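Local coordinates for protein beta-lactamase (Sphaerobacter thermophilus, PDB 4EWF) that probably hydrolyses the amide bond of beta-lactam rings to give substituted beta-amino acids, as a member of the class A beta-lactamase family, at residues 52-57 against 146-151; 173-178 against 236-241; 177-180 against 184-187. All blocks are in the same frame, centred on the assembly; numbering follows the deposited sequence. Where two conformers were deposited one is given.

Read together, the three contacts show one principle in different surroundings: none has a hydrogen bond across its two segments, and each is joined by apolar touches or by sulfur. Contact 1 is the buried one, where a selenomethionine from the loop 146-151 meets a valine and a lysine beside polar groups of the probable active site. Contacts 2 and 3 are only partly buried and start from the same piece of chain, sharing Gly177 and Arg178. In contact 2 methyl groups join helix 164-175 to strand 235-244, with a salt bridge at the helix end; in contact 3 the turn after that helix curves round a cysteine of helix 182-192. The centres of contacts 1 and 2 lie 20 Å apart.

Contact 1 (52-57 against 146-151); sequences STVKIP and RKMKGR
Met148, present as selenomethionine, reaches from the loop 146-151 to Val54 of the 3-10 turn that leads into helix 55-67, and to Lys55 next to it, and uses a different part of itself for each. Its terminal methyl CE lies 3.8 Å from Val54 CG1, a plain apolar touch. The valine offers this methyl because CG1 stands between its own backbone N and carbonyl carbon (chi1 72°). The selenium, SE of Met148, rests 3.9 Å from Lys55 CE, and CG of Met148 is almost as near, 4.0 Å from the same Lys55 CE. In both pairs the side chains cross at a slant, without lying alongside one another. The bent shape of Met148 makes this double contact possible: the chain folds at chi2 (-60°) and turns again at SE, carrying CE over to the valine while CG and SE stay beside the lysine. Lys55 does the reverse and runs straight beyond CG; the extended chain takes CE past the selenium and NZ on beyond it.

The polar end of that lysine is satisfied elsewhere. NZ hydrogen-bonds to the hydroxyl of Ser113 and to Asn115 OD1, while Ser113 OG also bonds to Ser52 OG, which in turn holds a sulfate ion probably taken from the crystallisation liquor. Met148 N donates to Asn119 OD1, a bond from the loop to helix 115-125.

Met148 thus packs against the last methylene of a lysine whose NZ is bonded to Ser113 and Asn115. The spacing of Ser52 and Lys55 is consistent with the SxxK motif, with Ser113 supplying a second hydroxyl, and the site is probably the active site, as in class A beta-lactamases.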
ATOM      1  N   SER A  52       7.307  -1.438  -1.679  1.00 21.35           N
ATOM      2  CA  SER A  52       6.235  -1.689  -2.637  1.00 23.13           C
ATOM      3  C   SER A  52       4.938  -0.883  -2.468  1.00 22.41           C
ATOM      4  O   SER A  52       4.042  -1.016  -3.294  1.00 21.75           O
ATOM      5  CB  SER A  52       5.896  -3.184  -2.649  1.00 23.12           C
ATOM      6  OG  SER A  52       6.959  -3.899  -3.237  1.00 30.19           O
ATOM      7  N   THR A  53       4.812  -0.070  -1.417  1.00 16.85           N
ATOM      8  CA  THR A  53       3.552   0.651  -1.231  1.00 15.24           C
ATOM      9  C   THR A  53       3.360   1.655  -2.359  1.00 17.00           C
ATOM     10  O   THR A  53       2.239   2.037  -2.673  1.00 16.50           O
ATOM     11  CB  THR A  53       3.461   1.391   0.122  1.00 22.56           C
ATOM     12  OG1 THR A  53       4.470   2.411   0.190  1.00 20.89           O
ATOM     13  CG2 THR A  53       3.623   0.418   1.271  1.00 17.00           C
ATOM     14  N   VAL A  54       4.457   2.045  -2.998  1.00 20.77           N
ATOM     15  CA  VAL A  54       4.389   3.022  -4.088  1.00 20.50           C
ATOM     16  C   VAL A  54       3.663   2.461  -5.324  1.00 24.17           C
ATOM     17  O   VAL A  54       3.362   3.182  -6.278  1.00 19.39           O
ATOM     18  CB  VAL A  54       5.811   3.556  -4.449  1.00 27.60           C
ATOM     19  CG1 VAL A  54       6.622   2.494  -5.169  1.00 20.97           C
ATOM     20  CG2 VAL A  54       5.714   4.873  -5.253  1.00 20.88           C
ATOM     21  N   LYS A  55       3.358   1.172  -5.299  1.00 20.07           N
ATOM     22  CA  LYS A  55       2.571   0.601  -6.380  1.00 23.23           C
ATOM     23  C   LYS A  55       1.124   1.104  -6.364  1.00 24.10           C
ATOM     24  O   LYS A  55       0.396   0.938  -7.341  1.00 23.12           O
ATOM     25  CB  LYS A  55       2.666  -0.927  -6.350  1.00 17.70           C
ATOM     26  CG  LYS A  55       4.110  -1.374  -6.557  1.00 17.80           C
ATOM     27  CD  LYS A  55       4.316  -2.887  -6.392  1.00 20.79           C
ATOM     28  CE  LYS A  55       5.808  -3.211  -6.519  1.00 23.24           C
ATOM     29  NZ  LYS A  55       6.055  -4.683  -6.467  1.00 34.82           N
ATOM     30  N   ILE A  56       0.720   1.755  -5.273  1.00 21.56           N
ATOM     31  CA  ILE A  56      -0.621   2.328  -5.208  1.00 20.65           C
ATOM     32  C   ILE A  56      -0.765   3.508  -6.164  1.00 21.04           C
ATOM     33  O   ILE A  56      -1.593   3.479  -7.063  1.00 20.29           O
ATOM     34  CB  ILE A  56      -1.013   2.734  -3.769  1.00 21.93           C
ATOM     35  CG1 ILE A  56      -1.268   1.484  -2.912  1.00 21.48           C
ATOM     36  CG2 ILE A  56      -2.257   3.654  -3.781  1.00 22.59           C
ATOM     37  CD1 ILE A  56      -1.426   1.805  -1.408  1.00 23.95           C
ATOM     38  N   PRO A  57       0.047   4.560  -5.980  1.00 16.69           N
ATOM     39  CA  PRO A  57      -0.083   5.660  -6.939  1.00 21.29           C
ATOM     40  C   PRO A  57       0.244   5.233  -8.371  1.00 22.22           C
ATOM     41  O   PRO A  57      -0.277   5.841  -9.292  1.00 22.16           O
ATOM     42  CB  PRO A  57       0.925   6.703  -6.428  1.00 23.71           C
ATOM     43  CG  PRO A  57       1.847   5.955  -5.534  1.00 23.50           C
ATOM     44  CD  PRO A  57       1.019   4.858  -4.913  1.00 14.95           C
ATOM     45  N   ARG A 146      12.471   5.420  -8.795  0.52 24.79           N
ATOM     46  CA  ARG A 146      13.313   4.226  -8.945  0.52 24.52           C
ATOM     47  C   ARG A 146      12.469   2.976  -9.249  0.52 26.34           C
ATOM     48  O   ARG A 146      11.527   2.669  -8.506  0.52 24.96           O
ATOM     49  CB  ARG A 146      14.126   4.035  -7.654  0.52 26.23           C
ATOM     50  CG  ARG A 146      14.960   2.758  -7.526  0.52 27.60           C
ATOM     51  CD  ARG A 146      15.656   2.743  -6.156  0.52 26.95           C
ATOM     52  NE  ARG A 146      16.043   1.410  -5.689  0.52 20.63           N
ATOM     53  CZ  ARG A 146      17.264   0.906  -5.813  0.52 22.77           C
ATOM     54  NH1 ARG A 146      18.217   1.618  -6.400  0.52 24.94           N
ATOM     55  NH2 ARG A 146      17.531  -0.311  -5.355  0.52 22.41           N
ATOM     56  N   LYS A 147      12.795   2.264 -10.334  1.00 24.57           N
ATOM     57  CA  LYS A 147      12.102   1.019 -10.668  1.00 22.24           C
ATOM     58  C   LYS A 147      12.350  -0.002  -9.571  1.00 23.55           C
ATOM     59  O   LYS A 147      13.221   0.189  -8.710  1.00 24.17           O
ATOM     60  CB  LYS A 147      12.620   0.449 -11.999  1.00 27.61           C
ATOM     61  CG  LYS A 147      11.984   1.059 -13.252  1.00 32.25           C
ATOM     62  CD  LYS A 147      12.448   0.316 -14.503  1.00 39.21           C
ATOM     63  CE  LYS A 147      11.663   0.703 -15.748  1.00 35.74           C
ATOM     64  NZ  LYS A 147      12.308   0.130 -16.985  1.00 31.48           N
HETATM   65  N   MSE A 148      11.593  -1.090  -9.604  1.00 19.74           N
HETATM   66  CA  MSE A 148      11.715  -2.113  -8.576  1.00 24.46           C
HETATM   67  C   MSE A 148      12.963  -2.952  -8.812  1.00 30.56           C
HETATM   68  O   MSE A 148      13.207  -3.398  -9.933  1.00 24.81           O
HETATM   69  CB  MSE A 148      10.471  -3.003  -8.556  1.00 20.42           C
HETATM   70  CG  MSE A 148       9.200  -2.237  -8.359  1.00 20.91           C
HETATM   71 SE   MSE A 148       9.135  -1.230  -6.673  0.57 27.15          SE
HETATM   72  CE  MSE A 148       9.028   0.547  -7.434  1.00 26.32           C
ATOM     73  N   LYS A 149      13.758  -3.139  -7.757  1.00 25.70           N
ATOM     74  CA  LYS A 149      14.967  -3.966  -7.834  1.00 33.22           C
ATOM     75  C   LYS A 149      15.037  -5.037  -6.742  1.00 30.69           C
ATOM     76  O   LYS A 149      15.936  -5.866  -6.748  1.00 37.64           O
ATOM     77  CB  LYS A 149      16.220  -3.086  -7.789  1.00 42.28           C
ATOM     78  CG  LYS A 149      16.332  -2.141  -8.969  1.00 54.06           C
ATOM     79  CD  LYS A 149      17.235  -0.963  -8.663  1.00 62.98           C
ATOM     80  CE  LYS A 149      17.075   0.134  -9.713  1.00 68.21           C
ATOM     81  NZ  LYS A 149      17.411  -0.338 -11.089  1.00 71.41           N
ATOM     82  N   GLY A 150      14.094  -5.006  -5.805  1.00 31.46           N
ATOM     83  CA  GLY A 150      14.093  -5.937  -4.686  1.00 37.76           C
ATOM     84  C   GLY A 150      15.045  -5.590  -3.542  1.00 43.29           C
ATOM     85  O   GLY A 150      15.257  -6.394  -2.635  1.00 42.93           O
ATOM     86  N   ARG A 151      15.629  -4.396  -3.577  1.00 33.82           N
ATOM     87  CA  ARG A 151      16.571  -3.987  -2.534  1.00 33.42           C
ATOM     88  C   ARG A 151      16.467  -2.488  -2.290  1.00 33.19           C
ATOM     89  O   ARG A 151      16.003  -1.743  -3.162  1.00 30.53           O
ATOM     90  CB  ARG A 151      18.004  -4.372  -2.912  1.00 39.08           C
ATOM     91  CG  ARG A 151      18.461  -3.802  -4.244  1.00 49.33           C
ATOM     92  CD  ARG A 151      19.928  -4.101  -4.488  1.00 61.14           C
ATOM     93  NE  ARG A 151      20.204  -4.390  -5.894  1.00 72.44           N
ATOM     94  CZ  ARG A 151      20.487  -3.469  -6.812  1.00 76.89           C
ATOM     95  NH1 ARG A 151      20.725  -3.834  -8.068  1.00 77.61           N
ATOM     96  NH2 ARG A 151      20.534  -2.186  -6.476  1.00 78.68           N
TER

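Contact 2 (173-178 against 236-241); sequences ALLEGR and TLVVAV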
ATOM      1  N   ALA A 173      -8.426   9.099  -1.009  1.00 23.62           N
ATOM      2  CA  ALA A 173      -8.821   9.518  -2.345  1.00 25.93           C
ATOM      3  C   ALA A 173      -9.548   8.376  -3.068  1.00 25.16           C
ATOM      4  O   ALA A 173     -10.543   8.607  -3.749  1.00 27.60           O
ATOM      5  CB  ALA A 173      -7.604   9.995  -3.150  1.00 25.38           C
ATOM      6  N   LEU A 174      -9.052   7.149  -2.916  1.00 28.09           N
ATOM      7  CA  LEU A 174      -9.719   6.005  -3.543  1.00 28.97           C
ATOM      8  C   LEU A 174     -11.115   5.818  -2.960  1.00 28.97           C
ATOM      9  O   LEU A 174     -12.080   5.641  -3.693  1.00 26.84           O
ATOM     10  CB  LEU A 174      -8.903   4.721  -3.372  1.00 25.98           C
ATOM     11  CG  LEU A 174      -7.590   4.636  -4.166  1.00 29.01           C
ATOM     12  CD1 LEU A 174      -6.757   3.441  -3.721  1.00 25.90           C
ATOM     13  CD2 LEU A 174      -7.864   4.553  -5.666  1.00 28.53           C
ATOM     14  N   LEU A 175     -11.214   5.852  -1.631  1.00 25.85           N
ATOM     15  CA  LEU A 175     -12.494   5.638  -0.952  1.00 28.28           C
ATOM     16  C   LEU A 175     -13.541   6.710  -1.281  1.00 32.53           C
ATOM     17  O   LEU A 175     -14.739   6.457  -1.210  1.00 33.53           O
ATOM     18  CB  LEU A 175     -12.280   5.580   0.568  1.00 28.71           C
ATOM     19  CG  LEU A 175     -11.486   4.367   1.061  1.00 24.19           C
ATOM     20  CD1 LEU A 175     -11.103   4.531   2.517  1.00 27.62           C
ATOM     21  CD2 LEU A 175     -12.312   3.103   0.878  1.00 26.66           C
ATOM     22  N   GLU A 176     -13.084   7.909  -1.628  1.00 30.44           N
ATOM     23  CA  GLU A 176     -13.993   9.019  -1.868  1.00 30.21           C
ATOM     24  C   GLU A 176     -14.256   9.247  -3.353  1.00 35.65           C
ATOM     25  O   GLU A 176     -14.979  10.166  -3.717  1.00 42.59           O
ATOM     26  CB  GLU A 176     -13.447  10.298  -1.218  1.00 34.35           C
ATOM     27  CG  GLU A 176     -13.313  10.202   0.304  1.00 40.30           C
ATOM     28  CD  GLU A 176     -12.509  11.354   0.919  1.00 45.13           C
ATOM     29  OE1 GLU A 176     -12.172  11.273   2.120  1.00 47.22           O
ATOM     30  OE2 GLU A 176     -12.212  12.336   0.207  1.00 48.83           O
ATOM     31  N   GLY A 177     -13.665   8.413  -4.210  1.00 30.64           N
ATOM     32  CA  GLY A 177     -13.870   8.542  -5.644  1.00 36.02           C
ATOM     33  C   GLY A 177     -13.185   9.764  -6.235  1.00 39.34           C
ATOM     34  O   GLY A 177     -13.586  10.265  -7.287  1.00 43.68           O
ATOM     35  N   ARG A 178     -12.136  10.232  -5.561  1.00 34.96           N
ATOM     36  CA  ARG A 178     -11.384  11.402  -5.994  1.00 35.33           C
ATOM     37  C   ARG A 178     -10.095  11.060  -6.741  1.00 38.42           C
ATOM     38  O   ARG A 178      -9.548  11.915  -7.447  1.00 42.18           O
ATOM     39  CB  ARG A 178     -11.040  12.292  -4.793  1.00 36.71           C
ATOM     40  CG  ARG A 178     -12.151  13.239  -4.366  1.00 43.66           C
ATOM     41  CD  ARG A 178     -11.650  14.231  -3.318  1.00 51.21           C
ATOM     42  NE  ARG A 178     -11.199  13.557  -2.101  1.00 51.86           N
ATOM     43  CZ  ARG A 178      -9.925  13.325  -1.788  1.00 51.55           C
ATOM     44  NH1 ARG A 178      -8.947  13.726  -2.596  1.00 55.42           N
ATOM     45  NH2 ARG A 178      -9.629  12.697  -0.655  1.00 39.88           N
ATOM     46  N   THR A 236     -15.524   2.830   7.765  1.00 29.13           N
ATOM     47  CA  THR A 236     -14.231   2.425   7.208  1.00 27.66           C
ATOM     48  C   THR A 236     -13.046   3.024   7.958  1.00 29.16           C
ATOM     49  O   THR A 236     -13.021   4.218   8.245  1.00 28.12           O
ATOM     50  CB  THR A 236     -14.117   2.809   5.715  1.00 29.97           C
ATOM     51  OG1 THR A 236     -15.101   2.091   4.968  1.00 30.83           O
ATOM     52  CG2 THR A 236     -12.730   2.459   5.170  1.00 26.22           C
ATOM     53  N   LEU A 237     -12.067   2.178   8.261  1.00 24.31           N
ATOM     54  CA  LEU A 237     -10.836   2.601   8.892  1.00 21.28           C
ATOM     55  C   LEU A 237      -9.724   2.736   7.840  1.00 23.04           C
ATOM     56  O   LEU A 237      -9.471   1.801   7.078  1.00 22.02           O
ATOM     57  CB  LEU A 237     -10.416   1.551   9.925  1.00 18.76           C
ATOM     58  CG  LEU A 237      -9.194   1.921  10.759  1.00 26.09           C
ATOM     59  CD1 LEU A 237      -9.613   2.964  11.788  1.00 23.76           C
ATOM     60  CD2 LEU A 237      -8.624   0.696  11.444  1.00 23.50           C
ATOM     61  N   VAL A 238      -9.052   3.882   7.793  1.00 17.23           N
ATOM     62  CA  VAL A 238      -7.885   4.001   6.907  1.00 21.72           C
ATOM     63  C   VAL A 238      -6.609   3.781   7.708  1.00 21.89           C
ATOM     64  O   VAL A 238      -6.429   4.378   8.760  1.00 22.60           O
ATOM     65  CB  VAL A 238      -7.827   5.375   6.207  1.00 23.33           C
ATOM     66  CG1 VAL A 238      -6.544   5.520   5.410  1.00 20.75           C
ATOM     67  CG2 VAL A 238      -9.056   5.568   5.310  1.00 27.24           C
ATOM     68  N   VAL A 239      -5.723   2.928   7.199  1.00 14.88           N
ATOM     69  CA  VAL A 239      -4.515   2.556   7.923  1.00 17.78           C
ATOM     70  C   VAL A 239      -3.254   2.644   7.055  1.00 18.89           C
ATOM     71  O   VAL A 239      -3.122   1.940   6.064  1.00 25.55           O
ATOM     72  CB  VAL A 239      -4.634   1.120   8.481  1.00 17.86           C
ATOM     73  CG1 VAL A 239      -3.318   0.695   9.169  1.00 17.45           C
ATOM     74  CG2 VAL A 239      -5.830   1.029   9.424  1.00 20.96           C
ATOM     75  N   ALA A 240      -2.332   3.513   7.437  1.00 19.36           N
ATOM     76  CA  ALA A 240      -1.039   3.582   6.760  1.00 18.71           C
ATOM     77  C   ALA A 240       0.070   3.440   7.808  1.00 23.73           C
ATOM     78  O   ALA A 240       0.312   4.347   8.604  1.00 21.31           O
ATOM     79  CB  ALA A 240      -0.910   4.903   5.982  1.00 20.94           C
ATOM     80  N   VAL A 241       0.705   2.278   7.847  1.00 18.65           N
ATOM     81  CA  VAL A 241       1.753   2.034   8.830  1.00 16.21           C
ATOM     82  C   VAL A 241       3.044   1.657   8.133  1.00 21.16           C
ATOM     83  O   VAL A 241       3.061   0.770   7.286  1.00 23.61           O
ATOM     84  CB  VAL A 241       1.349   0.910   9.800  1.00 17.60           C
ATOM     85  CG1 VAL A 241       2.474   0.608  10.789  1.00 20.47           C
ATOM     86  CG2 VAL A 241       0.077   1.316  10.536  1.00 21.13           C
TER
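Glu176 OE2 is gripped by two nitrogens of Arg178, a salt bridge beside the helix end that packs through Leu175 onto strand 235-244. NH2 of Arg178 stands 2.7 Å from Glu176 OE2 and NE of Arg178 2.8 Å from the same oxygen, a side-on grip on a single atom. That oxygen lies in the guanidinium plane. The two donors meet it differently, NE nearly head-on along the C-O bond and NH2 from 56° above the carboxylate plane.

Between the two segments themselves there is no polar bond; methyl groups do the work. CD1 of Leu175 sits 3.6 Å from Val238 CG2 and 3.7 Å from Thr236 CG2. Leu175 and Thr236 meet tip to tip, whereas Leu175 and Val238 pass flank to flank, pointing opposite ways. With its CG2 anti to the backbone N (the OG1 torsion being -64°), Thr236 gives its methyl to the leucine, and its hydroxyl bonds to Thr231.

Gly177 turns the chain out of the helix in a Schellman motif, with Arg178 N bonded to Ala173 O at 2.9 Å and Gly177 N to Leu174 O at 3.2 Å. Leu175 packs helix 164-175 on one face of the five-stranded antiparallel sheet; Leu237 points the other way, to helix 249-266, as in an alpha-beta-alpha sandwich. Charge is paired within 173-178, and between these segments helix and strand are joined by methyl contacts alone, which have little directional preference.

Contact 3 (177-180 against 184-187); sequences GRAA and SCTA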
ATOM      1  N   GLY A 177     -13.665   8.413  -4.210  1.00 30.64           N
ATOM      2  CA  GLY A 177     -13.870   8.542  -5.644  1.00 36.02           C
ATOM      3  C   GLY A 177     -13.185   9.764  -6.235  1.00 39.34           C
ATOM      4  O   GLY A 177     -13.586  10.265  -7.287  1.00 43.68           O
ATOM      5  N   ARG A 178     -12.136  10.232  -5.561  1.00 34.96           N
ATOM      6  CA  ARG A 178     -11.384  11.402  -5.994  1.00 35.33           C
ATOM      7  C   ARG A 178     -10.095  11.060  -6.741  1.00 38.42           C
ATOM      8  O   ARG A 178      -9.548  11.915  -7.447  1.00 42.18           O
ATOM      9  CB  ARG A 178     -11.040  12.292  -4.793  1.00 36.71           C
ATOM     10  CG  ARG A 178     -12.151  13.239  -4.366  1.00 43.66           C
ATOM     11  CD  ARG A 178     -11.650  14.231  -3.318  1.00 51.21           C
ATOM     12  NE  ARG A 178     -11.199  13.557  -2.101  1.00 51.86           N
ATOM     13  CZ  ARG A 178      -9.925  13.325  -1.788  1.00 51.55           C
ATOM     14  NH1 ARG A 178      -8.947  13.726  -2.596  1.00 55.42           N
ATOM     15  NH2 ARG A 178      -9.629  12.697  -0.655  1.00 39.88           N
ATOM     16  N   ALA A 179      -9.608   9.828  -6.583  1.00 29.26           N
ATOM     17  CA  ALA A 179      -8.302   9.453  -7.133  1.00 31.79           C
ATOM     18  C   ALA A 179      -8.320   9.331  -8.652  1.00 32.03           C
ATOM     19  O   ALA A 179      -7.302   9.544  -9.310  1.00 33.42           O
ATOM     20  CB  ALA A 179      -7.787   8.152  -6.497  1.00 27.91           C
ATOM     21  N   ALA A 180      -9.481   8.968  -9.191  1.00 35.49           N
ATOM     22  CA  ALA A 180      -9.696   8.809 -10.630  1.00 33.41           C
ATOM     23  C   ALA A 180     -11.211   8.843 -10.821  1.00 39.83           C
ATOM     24  O   ALA A 180     -11.921   9.329  -9.939  1.00 37.75           O
ATOM     25  CB  ALA A 180      -9.096   7.481 -11.128  1.00 26.74           C
ATOM     26  N   SER A 184     -13.200   3.692 -11.835  1.00 32.70           N
ATOM     27  CA  SER A 184     -11.825   3.276 -11.621  1.00 31.33           C
ATOM     28  C   SER A 184     -11.501   3.134 -10.131  1.00 31.78           C
ATOM     29  O   SER A 184     -10.856   2.168  -9.714  1.00 29.45           O
ATOM     30  CB  SER A 184     -10.866   4.223 -12.340  1.00 31.98           C
ATOM     31  OG  SER A 184     -11.001   4.074 -13.746  1.00 32.57           O
ATOM     32  N   CYS A 185     -11.963   4.074  -9.314  1.00 28.84           N
ATOM     33  CA  CYS A 185     -11.760   3.927  -7.871  1.00 29.21           C
ATOM     34  C   CYS A 185     -12.378   2.630  -7.342  1.00 28.34           C
ATOM     35  O   CYS A 185     -11.780   1.927  -6.534  1.00 31.08           O
ATOM     36  CB  CYS A 185     -12.297   5.138  -7.104  1.00 32.62           C
ATOM     37  SG  CYS A 185     -11.341   6.643  -7.423  1.00 38.09           S
ATOM     38  N   THR A 186     -13.576   2.307  -7.812  1.00 33.59           N
ATOM     39  CA  THR A 186     -14.201   1.053  -7.417  1.00 30.45           C
ATOM     40  C   THR A 186     -13.367  -0.151  -7.861  1.00 28.17           C
ATOM     41  O   THR A 186     -13.157  -1.075  -7.086  1.00 28.48           O
ATOM     42  CB  THR A 186     -15.618   0.954  -7.974  1.00 37.30           C
ATOM     43  OG1 THR A 186     -16.378   2.048  -7.457  1.00 34.67           O
ATOM     44  CG2 THR A 186     -16.259  -0.363  -7.560  1.00 37.71           C
ATOM     45  N   ALA A 187     -12.876  -0.137  -9.098  1.00 35.22           N
ATOM     46  CA  ALA A 187     -12.017  -1.227  -9.571  1.00 31.69           C
ATOM     47  C   ALA A 187     -10.689  -1.314  -8.809  1.00 30.61           C
ATOM     48  O   ALA A 187     -10.141  -2.404  -8.614  1.00 25.71           O
ATOM     49  CB  ALA A 187     -11.751  -1.098 -11.070  1.00 31.06           C
TER
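Cys185 SG is the densely surrounded atom here, enclosed by the turn 177-180. It lies 3.5 Å from Ala180 N, 3.6 Å from Gly177 CA and 3.7 Å from Ala179 N; the backbone of the turn curves round the sulfur, and the methyl of Ala179 adds a further contact, CB to Cys185 SG at 4.0 Å. With SG anti to its own carbonyl carbon (chi1 -68°), the thiol projects from helix 182-192 into the bend. Gly177, with its positive phi of 71°, takes the Schellman turn that brings the chain round to it.

Away from the sulfur the packing thins. Ala180 CB meets Ser184 CB at 3.9 Å, a single touch at the first turn of the helix, while Ser184 OG turns to Asp67 of helix 55-67 for its hydrogen bond. Arg178, whose CB is directed away from the helix, is exposed.

With no hydrogen bond between the segments, the contact in this short connection between helices 164-175 and 182-192 is dispersive and centred on the sulfur, while polar groups find partners outside it, as Ala179 O does with Arg64.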